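Local coordinates for protein NDP-N-acetyl-D-galactosaminuronic acid dehydrogenase (PDB 3G79) that probably oxidises UDP-N-acetyl-D-mannosamine to UDP-N-acetyl-D-mannosaminouronate, reducing two molecules of NAD+ for each sugar nucleotide, at residues K117-D122 with T298-R303; G140-L145 with K208-L213; R197-I202 with G221-M226; A247-L252 with L283-G288; G360-K365 with A422-Y427. All blocks are in the same frame, centred on the assembly; numbering follows the deposited sequence.

Contact 1 (K117-D122 with T298-R303)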
# COMPACT_ATOMS: atom_id res chain seq x y z
N LYS A 117 -7.14 -13.69 25.17
CA LYS A 117 -6.67 -13.20 23.86
C LYS A 117 -5.45 -13.97 23.30
O LYS A 117 -4.72 -14.64 24.04
CB LYS A 117 -6.39 -11.67 23.87
CG LYS A 117 -7.62 -10.77 24.05
CD LYS A 117 -8.05 -10.60 25.51
CE LYS A 117 -9.53 -10.20 25.60
NZ LYS A 117 -10.11 -10.41 26.97
N ASP A 118 -5.25 -13.88 21.97
CA ASP A 118 -4.07 -14.38 21.24
C ASP A 118 -3.71 -15.85 21.53
O ASP A 118 -4.31 -16.46 22.42
CB ASP A 118 -2.85 -13.44 21.41
CG ASP A 118 -2.30 -13.40 22.84
OD1 ASP A 118 -2.68 -12.48 23.61
OD2 ASP A 118 -1.48 -14.27 23.19
N LEU A 119 -2.82 -16.45 20.73
CA LEU A 119 -2.41 -15.99 19.40
C LEU A 119 -3.40 -16.60 18.42
O LEU A 119 -3.63 -16.08 17.34
CB LEU A 119 -0.99 -16.46 19.07
CG LEU A 119 -0.10 -15.70 18.08
CD1 LEU A 119 1.36 -16.05 18.33
CD2 LEU A 119 -0.45 -15.98 16.63
N GLU A 120 -3.95 -17.75 18.83
CA GLU A 120 -5.00 -18.44 18.11
C GLU A 120 -6.34 -18.27 18.82
O GLU A 120 -6.39 -18.10 20.04
CB GLU A 120 -4.70 -19.94 17.98
CG GLU A 120 -4.07 -20.36 16.65
CD GLU A 120 -2.64 -19.86 16.50
OE1 GLU A 120 -1.84 -20.00 17.45
OE2 GLU A 120 -2.31 -19.32 15.42
N PRO A 121 -7.45 -18.29 18.05
CA PRO A 121 -8.81 -18.28 18.58
C PRO A 121 -9.13 -19.56 19.38
O PRO A 121 -8.40 -20.55 19.26
CB PRO A 121 -9.66 -18.22 17.32
CG PRO A 121 -8.79 -17.54 16.33
CD PRO A 121 -7.44 -18.11 16.58
N ASP A 122 -10.18 -19.51 20.21
CA ASP A 122 -10.70 -20.73 20.85
C ASP A 122 -11.71 -21.36 19.91
O ASP A 122 -12.85 -20.93 19.83
CB ASP A 122 -11.33 -20.47 22.23
CG ASP A 122 -11.97 -21.73 22.84
OD1 ASP A 122 -11.56 -22.86 22.46
OD2 ASP A 122 -12.89 -21.58 23.68
N THR A 298 -0.28 -11.70 10.72
CA THR A 298 0.88 -11.97 9.89
C THR A 298 1.64 -13.13 10.44
O THR A 298 2.34 -13.79 9.71
CB THR A 298 1.80 -10.74 9.55
OG1 THR A 298 3.05 -10.83 10.25
CG2 THR A 298 1.17 -9.43 9.79
N TYR A 299 1.49 -13.41 11.74
CA TYR A 299 2.07 -14.62 12.34
C TYR A 299 1.41 -15.84 11.80
O TYR A 299 2.09 -16.83 11.59
CB TYR A 299 2.09 -14.60 13.89
CG TYR A 299 2.82 -13.38 14.38
CD1 TYR A 299 4.18 -13.15 14.05
CD2 TYR A 299 2.14 -12.38 15.08
CE1 TYR A 299 4.85 -11.98 14.48
CE2 TYR A 299 2.79 -11.22 15.51
CZ TYR A 299 4.14 -11.03 15.20
OH TYR A 299 4.72 -9.86 15.60
N HIS A 300 0.11 -15.76 11.54
CA HIS A 300 -0.57 -16.80 10.79
C HIS A 300 -0.07 -17.06 9.35
O HIS A 300 0.05 -18.22 8.95
CB HIS A 300 -2.07 -16.58 10.82
CG HIS A 300 -2.62 -16.54 12.20
ND1 HIS A 300 -3.36 -15.48 12.69
CD2 HIS A 300 -2.52 -17.43 13.22
CE1 HIS A 300 -3.70 -15.72 13.94
NE2 HIS A 300 -3.18 -16.89 14.29
N LEU A 301 0.26 -16.00 8.59
CA LEU A 301 0.89 -16.15 7.26
C LEU A 301 2.25 -16.81 7.39
O LEU A 301 2.58 -17.76 6.68
CB LEU A 301 1.08 -14.80 6.54
CG LEU A 301 0.23 -14.37 5.34
CD1 LEU A 301 1.04 -13.41 4.44
CD2 LEU A 301 -0.20 -15.56 4.54
N GLU A 302 3.03 -16.27 8.31
CA GLU A 302 4.33 -16.83 8.59
C GLU A 302 4.23 -18.29 8.88
O GLU A 302 4.88 -19.05 8.19
CB GLU A 302 5.04 -16.07 9.70
CG GLU A 302 5.19 -14.61 9.41
CD GLU A 302 5.88 -14.26 8.05
OE1 GLU A 302 6.57 -15.10 7.43
OE2 GLU A 302 5.75 -13.11 7.61
N ARG A 303 3.44 -18.73 9.88
CA ARG A 303 3.30 -20.16 10.14
C ARG A 303 2.79 -20.83 8.86
O ARG A 303 3.34 -21.82 8.41
CB ARG A 303 2.36 -20.46 11.29
CG ARG A 303 2.39 -21.94 11.69
CD ARG A 303 1.21 -22.36 12.59
NE ARG A 303 1.51 -22.24 14.01
CZ ARG A 303 1.03 -21.28 14.80
NH1 ARG A 303 0.21 -20.35 14.30
NH2 ARG A 303 1.37 -21.23 16.10
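The imidazole of His300 meets the loop 117-122 with its edge: Glu120 OE2 and Leu119 O both lie near the ring plane, on the NE2 side. The Glu120 carboxylate stands steeply to that ring, their planes 74° apart, and it is turned almost as steeply, by 78°, to the guanidinium of Arg303, which it approaches obliquely. One oxygen does most of the work. OE2 of Glu120 takes a weak hydrogen bond from His300 NE2 at 2.8 Å and a second weak one, part of a salt bridge, from Arg303 NH1 at 2.9 Å. His300 NE2 in turn shares its N-H, also bonding weakly to Leu119 O at 3.2 Å, so no bond in this cluster is straight. A bend in the Glu120 chain at CB-CG (chi2 70°) folds the carboxylate back toward the helix, while Arg303 reaches from the opposite direction. Replacing Glu120 with alanine would probably leave Arg303 without its opposite charge here and His300 NE2 with just the weak bond to Leu119 O. Next to the polar group, Leu119 CD2 packs on Tyr299 CB at 4.0 Å, the two side chains crossing at about a right angle. Tyr299 also rests on Arg326 of helix 321-345, and His300 on Thr150. Most of this lies at the surface. It is a polar bridge between domains, joining a loop of the NAD-binding Rossmann domain to helix 293-305 of the central helical domain, as expected for the multidomain UDP-glucose/GDP-mannose dehydrogenases.

Contact 2 (G140-L145 with K208-L213)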
# COMPACT_ATOMS: atom_id res chain seq x y z
N GLY A 140 -21.94 -36.98 -1.13
CA GLY A 140 -22.51 -35.92 -1.94
C GLY A 140 -22.93 -34.63 -1.22
O GLY A 140 -23.20 -33.62 -1.85
N MET A 141 -22.99 -34.67 0.09
CA MET A 141 -23.21 -33.45 0.85
C MET A 141 -22.09 -32.43 0.62
O MET A 141 -20.93 -32.81 0.35
CB MET A 141 -23.27 -33.81 2.33
CG MET A 141 -24.41 -34.78 2.65
SD MET A 141 -25.21 -34.44 4.22
CE MET A 141 -24.04 -35.07 5.35
N LEU A 142 -22.41 -31.14 0.76
CA LEU A 142 -21.37 -30.10 0.80
C LEU A 142 -21.25 -29.49 2.21
O LEU A 142 -22.25 -29.11 2.80
CB LEU A 142 -21.60 -28.99 -0.25
CG LEU A 142 -20.85 -27.67 0.05
CD1 LEU A 142 -19.45 -27.73 -0.55
CD2 LEU A 142 -21.60 -26.39 -0.47
N VAL A 143 -20.02 -29.39 2.71
CA VAL A 143 -19.76 -28.78 4.00
C VAL A 143 -19.00 -27.50 3.77
O VAL A 143 -18.04 -27.45 2.97
CB VAL A 143 -18.93 -29.76 4.91
CG1 VAL A 143 -18.67 -29.17 6.25
CG2 VAL A 143 -19.65 -31.09 5.08
N VAL A 144 -19.42 -26.44 4.44
CA VAL A 144 -18.73 -25.17 4.34
C VAL A 144 -18.32 -24.58 5.69
O VAL A 144 -19.15 -24.34 6.57
CB VAL A 144 -19.57 -24.07 3.61
CG1 VAL A 144 -18.68 -22.87 3.26
CG2 VAL A 144 -20.16 -24.61 2.34
N LEU A 145 -17.02 -24.31 5.83
CA LEU A 145 -16.55 -23.49 6.93
C LEU A 145 -16.80 -22.00 6.66
O LEU A 145 -16.14 -21.41 5.77
CB LEU A 145 -15.07 -23.74 7.21
CG LEU A 145 -14.59 -25.14 7.63
CD1 LEU A 145 -13.31 -25.07 8.45
CD2 LEU A 145 -15.63 -25.83 8.44
N LYS A 208 -17.29 -25.14 -7.08
CA LYS A 208 -18.45 -24.89 -7.92
C LYS A 208 -19.74 -25.22 -7.20
O LYS A 208 -20.76 -24.54 -7.42
CB LYS A 208 -18.37 -25.66 -9.24
CG LYS A 208 -18.31 -24.73 -10.46
CD LYS A 208 -17.27 -25.20 -11.50
CE LYS A 208 -16.65 -24.01 -12.22
NZ LYS A 208 -15.18 -24.20 -12.41
N ARG A 209 -19.70 -26.24 -6.34
CA ARG A 209 -20.87 -26.58 -5.53
C ARG A 209 -21.13 -25.46 -4.55
O ARG A 209 -22.30 -25.15 -4.22
CB ARG A 209 -20.67 -27.90 -4.76
CG ARG A 209 -21.91 -28.45 -4.07
CD ARG A 209 -23.07 -28.53 -5.00
NE ARG A 209 -24.12 -29.41 -4.49
CZ ARG A 209 -25.19 -29.79 -5.18
NH1 ARG A 209 -25.38 -29.37 -6.43
NH2 ARG A 209 -26.08 -30.60 -4.63
N ALA A 210 -20.05 -24.82 -4.08
CA ALA A 210 -20.25 -23.81 -3.03
C ALA A 210 -20.73 -22.47 -3.62
O ALA A 210 -21.63 -21.83 -3.07
CB ALA A 210 -19.03 -23.65 -2.17
N VAL A 211 -20.17 -22.09 -4.77
CA VAL A 211 -20.69 -20.97 -5.53
C VAL A 211 -22.23 -21.04 -5.63
O VAL A 211 -22.91 -20.05 -5.42
CB VAL A 211 -20.04 -20.89 -6.94
CG1 VAL A 211 -20.76 -19.87 -7.81
CG2 VAL A 211 -18.57 -20.53 -6.82
N GLU A 212 -22.76 -22.22 -5.91
CA GLU A 212 -24.21 -22.44 -6.01
C GLU A 212 -24.95 -22.17 -4.69
O GLU A 212 -26.13 -21.74 -4.70
CB GLU A 212 -24.50 -23.87 -6.45
CG GLU A 212 -23.73 -24.31 -7.70
CD GLU A 212 -23.95 -25.78 -8.06
OE1 GLU A 212 -24.84 -26.45 -7.46
OE2 GLU A 212 -23.21 -26.28 -8.94
N LEU A 213 -24.26 -22.41 -3.58
CA LEU A 213 -24.85 -22.23 -2.27
C LEU A 213 -24.95 -20.75 -2.00
O LEU A 213 -25.90 -20.30 -1.42
CB LEU A 213 -24.00 -22.93 -1.20
CG LEU A 213 -24.48 -22.83 0.23
CD1 LEU A 213 -25.91 -23.34 0.35
CD2 LEU A 213 -23.51 -23.56 1.21
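Leu142 extends its CG away from the backbone nitrogen (chi1 161°), and Leu213 does the same (chi1 179°), which brings their CD2 methyls together at 3.8 Å between strand and helix. Leu142 CD2 is at the centre of the contact: it also lies 3.9 Å from Ala210 CA, where the small alanine lets it approach the helix backbone. Lower on the same side chain, CB of Leu142 touches the aliphatic part of Arg209 at CG, again at 3.9 Å. Two residues along the strand, Val144 contributes its CG2 branch, 3.7 Å from Leu213 CD2, as the two side chains slide past each other in opposite directions. Leu213 CD2 therefore meets both Leu142 and Val144. No hydrogen bond crosses this buried, wholly apolar interface. Arg209 joins it with its stem alone: NH2 bonds to the carbonyl of Gly16, and NH1 forms a salt bridge to Glu212 OE1 within the helix, its hydrogen bond weak. Ile18 touches Arg209 and Leu213, and Ala177 of the adjacent strand 175-178 touches both Val144 and Ala210. With the helix running at 74° to strand 142-145, this is helix 204-214 covering one face of the NAD-binding domain's sheet, the layered alpha/beta packing of a Rossmann-type fold.

Contact 3 (R197-I202 with G221-M226)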
# COMPACT_ATOMS: atom_id res chain seq x y z
N ARG A 197 -18.08 -12.20 -1.81
CA ARG A 197 -17.98 -13.33 -0.89
C ARG A 197 -16.89 -14.25 -1.39
O ARG A 197 -16.98 -14.80 -2.50
CB ARG A 197 -19.34 -14.05 -0.85
CG ARG A 197 -19.53 -15.17 0.21
CD ARG A 197 -19.46 -14.57 1.60
NE ARG A 197 -19.31 -15.60 2.60
CZ ARG A 197 -20.31 -16.19 3.25
NH1 ARG A 197 -21.55 -15.83 3.02
NH2 ARG A 197 -20.06 -17.16 4.13
N ILE A 198 -15.82 -14.39 -0.61
CA ILE A 198 -14.74 -15.31 -0.97
C ILE A 198 -15.24 -16.77 -0.75
O ILE A 198 -15.76 -17.11 0.34
CB ILE A 198 -13.52 -15.07 -0.08
CG1 ILE A 198 -13.14 -13.58 -0.02
CG2 ILE A 198 -12.39 -16.01 -0.39
CD1 ILE A 198 -12.88 -12.88 -1.31
N VAL A 199 -15.12 -17.61 -1.76
CA VAL A 199 -15.60 -18.99 -1.60
C VAL A 199 -14.53 -19.85 -2.18
O VAL A 199 -14.23 -19.74 -3.37
CB VAL A 199 -16.96 -19.25 -2.32
CG1 VAL A 199 -17.34 -20.74 -2.34
CG2 VAL A 199 -18.06 -18.46 -1.64
N GLY A 200 -13.92 -20.69 -1.34
CA GLY A 200 -12.82 -21.52 -1.80
C GLY A 200 -13.02 -22.98 -1.46
O GLY A 200 -13.21 -23.34 -0.28
N GLY A 201 -12.99 -23.82 -2.51
CA GLY A 201 -13.25 -25.26 -2.31
C GLY A 201 -11.92 -25.95 -2.28
O GLY A 201 -10.93 -25.38 -2.73
N ILE A 202 -11.89 -27.16 -1.74
CA ILE A 202 -10.66 -27.96 -1.70
C ILE A 202 -10.24 -28.54 -3.07
O ILE A 202 -9.13 -29.08 -3.21
CB ILE A 202 -10.74 -29.09 -0.64
CG1 ILE A 202 -11.78 -30.13 -1.04
CG2 ILE A 202 -11.04 -28.52 0.71
CD1 ILE A 202 -11.79 -31.36 -0.12
N GLY A 221 -23.45 -7.94 -4.17
CA GLY A 221 -22.21 -8.63 -3.89
C GLY A 221 -21.95 -9.64 -4.99
O GLY A 221 -22.88 -10.09 -5.66
N GLN A 222 -20.69 -10.00 -5.20
CA GLN A 222 -20.39 -11.11 -6.11
C GLN A 222 -19.49 -12.12 -5.42
O GLN A 222 -18.70 -11.78 -4.53
CB GLN A 222 -19.63 -10.63 -7.34
CG GLN A 222 -20.31 -9.62 -8.27
CD GLN A 222 -19.55 -9.50 -9.60
OE1 GLN A 222 -20.08 -9.89 -10.66
NE2 GLN A 222 -18.30 -9.03 -9.55
N VAL A 223 -19.61 -13.36 -5.88
CA VAL A 223 -18.81 -14.46 -5.39
C VAL A 223 -17.42 -14.40 -6.00
O VAL A 223 -17.25 -14.12 -7.19
CB VAL A 223 -19.54 -15.80 -5.68
CG1 VAL A 223 -18.60 -16.94 -5.74
CG2 VAL A 223 -20.54 -16.07 -4.63
N ILE A 224 -16.40 -14.61 -5.17
CA ILE A 224 -15.01 -14.64 -5.65
C ILE A 224 -14.51 -16.05 -5.40
O ILE A 224 -14.26 -16.42 -4.25
CB ILE A 224 -14.10 -13.61 -4.96
CG1 ILE A 224 -14.68 -12.19 -5.13
CG2 ILE A 224 -12.65 -13.69 -5.52
CD1 ILE A 224 -13.61 -11.07 -5.10
N PRO A 225 -14.44 -16.87 -6.47
CA PRO A 225 -14.15 -18.31 -6.31
C PRO A 225 -12.65 -18.60 -6.37
O PRO A 225 -11.92 -18.00 -7.21
CB PRO A 225 -14.88 -18.95 -7.51
CG PRO A 225 -14.76 -17.83 -8.64
CD PRO A 225 -14.55 -16.47 -7.90
N MET A 226 -12.18 -19.48 -5.47
CA MET A 226 -10.77 -19.88 -5.40
C MET A 226 -10.59 -21.22 -4.61
O MET A 226 -11.57 -21.90 -4.30
CB MET A 226 -9.93 -18.74 -4.79
CG MET A 226 -10.32 -18.27 -3.35
SD MET A 226 -9.51 -16.83 -2.57
CE MET A 226 -10.31 -15.51 -3.49
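Backbone hydrogen bonds zip Arg197-Gly201 to Val223-Met226 in parallel register. Arg197 O accepts from Ile224 N at 2.7 Å, nearly straight at 173°. Ile224 O then receives Val199 N at 2.9 Å, and Val199 O is met by Met226 N, also at 2.9 Å. The outer rungs, Arg197 N to Gln222 O and Gly201 N to Met226 O, are less certain because their acceptors sit too close to other atoms in the model. Alpha-carbon hydrogens supplement the ladder, with Pro225 CA 3.3 Å from Val199 O. The two strands are the ends of a beta-alpha-beta unit, helix 204-214 forming the crossover, and 223-227 is the outermost strand of the NAD-binding domain's sheet within this chain. Apolar packing differs on the two faces. On one, Ile198 and Ile224 lie side by side pointing the same way, Ile198 CD1 3.9 Å from Ile224 CB. There Met226 has its CG between backbone N and carbonyl carbon (chi1 59°), and its sulfur SD comes 3.7 Å from Ile198 CG2. Gly269, Thr268 and Asp265 of the second subunit pack against Ile198, Ile224 and Met226. On the other face Val199 CG2 approaches Val223 CG1 more loosely, at 4.4 Å, below helix 204-214. The polar end of Arg197 leads away from Val223: NH2 forms a salt bridge with Glu146 and a hydrogen bond to Ala179 O, and NE bonds to Pro180 O.

Contact 4 (A247-L252 with L283-G288)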
# COMPACT_ATOMS: atom_id res chain seq x y z
N ALA A 247 2.29 0.61 9.02
CA ALA A 247 3.64 0.67 9.45
C ALA A 247 4.41 1.60 8.52
O ALA A 247 5.25 2.35 9.00
CB ALA A 247 4.26 -0.71 9.55
N ALA A 248 4.04 1.60 7.23
CA ALA A 248 4.58 2.56 6.23
C ALA A 248 4.53 4.02 6.59
O ALA A 248 5.59 4.68 6.50
CB ALA A 248 3.95 2.38 4.84
N ILE A 249 3.34 4.55 6.95
CA ILE A 249 3.31 5.99 7.24
C ILE A 249 3.93 6.23 8.60
O ILE A 249 4.57 7.27 8.79
CB ILE A 249 1.91 6.72 7.30
CG1 ILE A 249 0.79 5.75 7.17
CG2 ILE A 249 1.86 8.07 6.45
CD1 ILE A 249 0.54 5.09 8.48
N ASN A 250 3.68 5.32 9.54
CA ASN A 250 4.20 5.46 10.88
C ASN A 250 5.68 5.67 10.73
O ASN A 250 6.24 6.57 11.32
CB ASN A 250 3.91 4.22 11.75
CG ASN A 250 2.54 4.27 12.39
OD1 ASN A 250 1.93 5.34 12.49
ND2 ASN A 250 2.05 3.13 12.86
N GLN A 251 6.29 4.84 9.91
CA GLN A 251 7.69 4.94 9.58
C GLN A 251 8.06 6.29 8.95
O GLN A 251 9.11 6.86 9.27
CB GLN A 251 8.07 3.83 8.61
CG GLN A 251 9.34 4.07 7.87
CD GLN A 251 10.53 3.53 8.58
OE1 GLN A 251 10.70 3.70 9.81
NE2 GLN A 251 11.40 2.86 7.81
N LEU A 252 7.21 6.82 8.10
CA LEU A 252 7.57 8.05 7.42
C LEU A 252 7.48 9.15 8.47
O LEU A 252 8.30 10.08 8.46
CB LEU A 252 6.63 8.32 6.25
CG LEU A 252 6.95 9.13 5.00
CD1 LEU A 252 5.88 10.20 4.91
CD2 LEU A 252 8.43 9.66 4.84
N LEU A 283 -2.48 5.77 4.48
CA LEU A 283 -3.24 5.89 5.71
C LEU A 283 -2.65 6.98 6.62
O LEU A 283 -1.98 7.92 6.16
CB LEU A 283 -3.29 4.52 6.41
CG LEU A 283 -3.92 3.38 5.56
CD1 LEU A 283 -3.87 1.99 6.22
CD2 LEU A 283 -5.37 3.73 5.16
N TRP A 284 -2.90 6.84 7.91
CA TRP A 284 -2.63 7.87 8.91
C TRP A 284 -1.75 7.23 9.96
O TRP A 284 -1.96 6.07 10.33
CB TRP A 284 -3.92 8.35 9.54
CG TRP A 284 -4.87 8.97 8.54
CD1 TRP A 284 -5.84 8.33 7.80
CD2 TRP A 284 -4.93 10.35 8.17
NE1 TRP A 284 -6.52 9.24 7.00
CE2 TRP A 284 -5.98 10.48 7.21
CE3 TRP A 284 -4.23 11.49 8.57
CZ2 TRP A 284 -6.33 11.71 6.64
CZ3 TRP A 284 -4.57 12.70 8.02
CH2 TRP A 284 -5.62 12.81 7.06
N PRO A 285 -0.71 7.95 10.39
CA PRO A 285 0.25 7.44 11.39
C PRO A 285 -0.34 7.66 12.80
O PRO A 285 -1.31 8.42 12.93
CB PRO A 285 1.50 8.32 11.15
CG PRO A 285 0.92 9.65 10.62
CD PRO A 285 -0.36 9.29 9.88
N GLY A 286 0.22 7.03 13.84
CA GLY A 286 -0.42 7.04 15.18
C GLY A 286 0.27 6.30 16.33
O GLY A 286 1.32 5.72 16.18
N ALA A 287 -0.37 6.31 17.50
CA ALA A 287 0.21 5.77 18.72
C ALA A 287 0.32 4.27 18.71
O ALA A 287 0.92 3.70 19.60
CB ALA A 287 -0.60 6.22 19.94
N GLY A 288 -0.24 3.60 17.71
CA GLY A 288 -0.05 2.16 17.61
C GLY A 288 -1.21 1.44 16.99
O GLY A 288 -2.18 2.07 16.66
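Ile249 and Asn250 press against the loop 283-288 from the long helix 228-258, the spine of the central, helical domain of this dehydrogenase family. The packing is tight along the backbone of the loop. Ile249 lays its CD1 methyl 3.3 Å from Trp284 O, and its CG1 lies 3.7 Å from Leu283 O. Its CB faces Pro285 CB at 4.2 Å. Ile249, Leu283 and Pro285 are buried, and the second subunit lies close by, with its Gly277 packed on Leu283. The looser side is Trp284: its CB bond turns away from the helix, the indole is exposed, and its partner is Arg267, in a cation-pi contact. From Gly286 the loop enters the glycine-rich segment that, in relatives, precedes the catalytic cysteine. Asn250 holds the start of this segment through one hydrogen bond, with ND2 bonded to Asn329 OD1. A leucine in place of Asn250 would probably leave the buried Gly286 N-H without its acceptor and Asn329 without its amide partner. The carboxamide CG lies beside the backbone N (chi1 -85°), which carries OD1 across to Gly286 N at 2.8 Å, the donor tilted only 16° from the plane of the side-chain carbonyl.

Contact 5 (G360-K365 with A422-Y427)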
# COMPACT_ATOMS: atom_id res chain seq x y z
N GLY A 360 -7.64 8.77 26.32
CA GLY A 360 -7.91 7.75 25.31
C GLY A 360 -7.34 6.39 25.62
O GLY A 360 -6.10 6.21 25.67
N TRP A 361 -8.25 5.44 25.83
CA TRP A 361 -7.91 4.06 26.09
C TRP A 361 -8.36 3.13 24.95
O TRP A 361 -7.61 2.24 24.57
CB TRP A 361 -8.51 3.62 27.42
CG TRP A 361 -8.14 2.24 27.82
CD1 TRP A 361 -8.91 1.15 27.74
CD2 TRP A 361 -6.89 1.81 28.38
NE1 TRP A 361 -8.25 0.06 28.23
CE2 TRP A 361 -7.00 0.44 28.63
CE3 TRP A 361 -5.70 2.46 28.72
CZ2 TRP A 361 -5.97 -0.31 29.18
CZ3 TRP A 361 -4.69 1.72 29.27
CH2 TRP A 361 -4.82 0.35 29.50
N ALA A 362 -9.57 3.32 24.41
CA ALA A 362 -9.89 2.65 23.14
C ALA A 362 -8.96 3.17 22.05
O ALA A 362 -8.26 4.14 22.27
CB ALA A 362 -11.30 2.90 22.76
N PHE A 363 -8.91 2.54 20.88
CA PHE A 363 -7.96 3.03 19.85
C PHE A 363 -8.60 3.55 18.56
O PHE A 363 -7.90 4.13 17.73
CB PHE A 363 -6.84 2.01 19.56
CG PHE A 363 -7.36 0.65 19.22
CD1 PHE A 363 -7.55 0.29 17.88
CD2 PHE A 363 -7.70 -0.25 20.23
CE1 PHE A 363 -8.05 -0.98 17.55
CE2 PHE A 363 -8.22 -1.51 19.94
CZ PHE A 363 -8.40 -1.89 18.60
N ILE A 364 -9.93 3.36 18.42
CA ILE A 364 -10.71 3.97 17.31
C ILE A 364 -11.53 5.17 17.76
O ILE A 364 -12.18 5.12 18.80
CB ILE A 364 -11.70 2.99 16.57
CG1 ILE A 364 -11.17 1.55 16.51
CG2 ILE A 364 -12.00 3.51 15.16
CD1 ILE A 364 -11.69 0.72 17.63
N LYS A 365 -11.53 6.22 16.93
CA LYS A 365 -12.27 7.45 17.17
C LYS A 365 -13.67 7.15 17.64
O LYS A 365 -14.52 6.82 16.84
CB LYS A 365 -12.31 8.28 15.88
CG LYS A 365 -13.12 9.58 15.97
CD LYS A 365 -12.96 10.39 14.68
CE LYS A 365 -13.58 11.80 14.76
NZ LYS A 365 -13.27 12.66 13.53
N ALA A 422 -6.29 8.10 21.62
CA ALA A 422 -7.44 7.79 20.80
C ALA A 422 -7.87 9.08 20.17
O ALA A 422 -7.79 10.12 20.80
CB ALA A 422 -8.54 7.26 21.64
N GLY A 423 -8.31 9.05 18.93
CA GLY A 423 -8.85 10.25 18.30
C GLY A 423 -10.30 10.63 18.65
O GLY A 423 -10.96 11.30 17.84
N HIS A 424 -10.78 10.25 19.84
CA HIS A 424 -12.15 10.59 20.27
C HIS A 424 -12.49 12.04 20.00
O HIS A 424 -11.60 12.89 19.97
CB HIS A 424 -12.32 10.31 21.75
CG HIS A 424 -12.21 8.87 22.09
ND1 HIS A 424 -12.57 7.87 21.21
CD2 HIS A 424 -11.78 8.25 23.21
CE1 HIS A 424 -12.34 6.70 21.77
NE2 HIS A 424 -11.88 6.90 22.99
N SER A 425 -13.77 12.33 19.80
CA SER A 425 -14.18 13.68 19.43
C SER A 425 -14.01 14.66 20.60
O SER A 425 -13.67 15.85 20.40
CB SER A 425 -15.60 13.70 18.86
OG SER A 425 -15.63 13.14 17.55
N ALA A 426 -14.21 14.15 21.82
CA ALA A 426 -13.97 14.91 23.04
C ALA A 426 -12.58 15.55 23.04
O ALA A 426 -12.38 16.67 23.55
CB ALA A 426 -14.14 14.03 24.26
N TYR A 427 -11.62 14.86 22.44
CA TYR A 427 -10.25 15.33 22.43
C TYR A 427 -10.01 16.34 21.31
O TYR A 427 -9.13 17.19 21.43
CB TYR A 427 -9.26 14.16 22.37
CG TYR A 427 -9.50 13.11 23.45
CD1 TYR A 427 -10.15 13.43 24.64
CD2 TYR A 427 -9.08 11.81 23.27
CE1 TYR A 427 -10.38 12.50 25.60
CE2 TYR A 427 -9.28 10.86 24.25
CZ TYR A 427 -9.93 11.21 25.41
OH TYR A 427 -10.13 10.27 26.38
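His424 turns its imidazole so that one face is filled by Ala422 CB, centred 3.6 Å above the ring, while its edge looks into the loop 360-365. At that edge, near the ring plane, lie Ile364 O, 3.4 Å from His424 CE1, and Ala362 CB, 4.0 Å from His424 NE2. The ring's rotation is set by partners at both nitrogens: ND1 bonds to Asp366 N and NE2 to Asp393 OD1. Tyr427 follows with its own ring beneath His424 CB, which stands 3.8 Å above one face toward the rim. Its hydroxyl bonds to His392 ND1; Gly360 N is near it, at 2.9 Å, but at too poor an angle to bond. Gly360's backbone angles already call for glycine, and a CB would also collide with Ala422 N. Lys365, fully extended with CG anti to N (chi1 177°), runs its methylenes past Gly423 O, CG at 3.3 Å. Its CE comes alongside Ser425 OG, itself tied to Asp366. The loop 360-365 and the turn leading into helix 425-428 follow strands 355-359 and 417-420, neighbours in the parallel sheet. There the strand order reverses, opening the crevice typical of Rossmann-like domains, consistent with UDP binding, while Trp361 packs on helix 375-385.

Overall arrangement
Following the chain from the N terminus, contact 1 opens first, in the loop after strand 104-107, and closes last among the first four, at helix 293-305, so that contacts 2, 3 and 4 lie within its span. Contacts 2 and 3 cross: 140-145 comes first, then 197-202, then helix segment 208-213, then 221-226. They touch through Ala210 and Val199 within the NAD-binding domain, contact 3 closing the beta-alpha-beta unit round helix 204-214. Strand 223-227 leads into helix 228-258, on which contact 4 closes a short loop in the central domain. Contact 5 follows in series and closes a loop within the UDP-binding domain, its centre about 16 Å from that of contact 4.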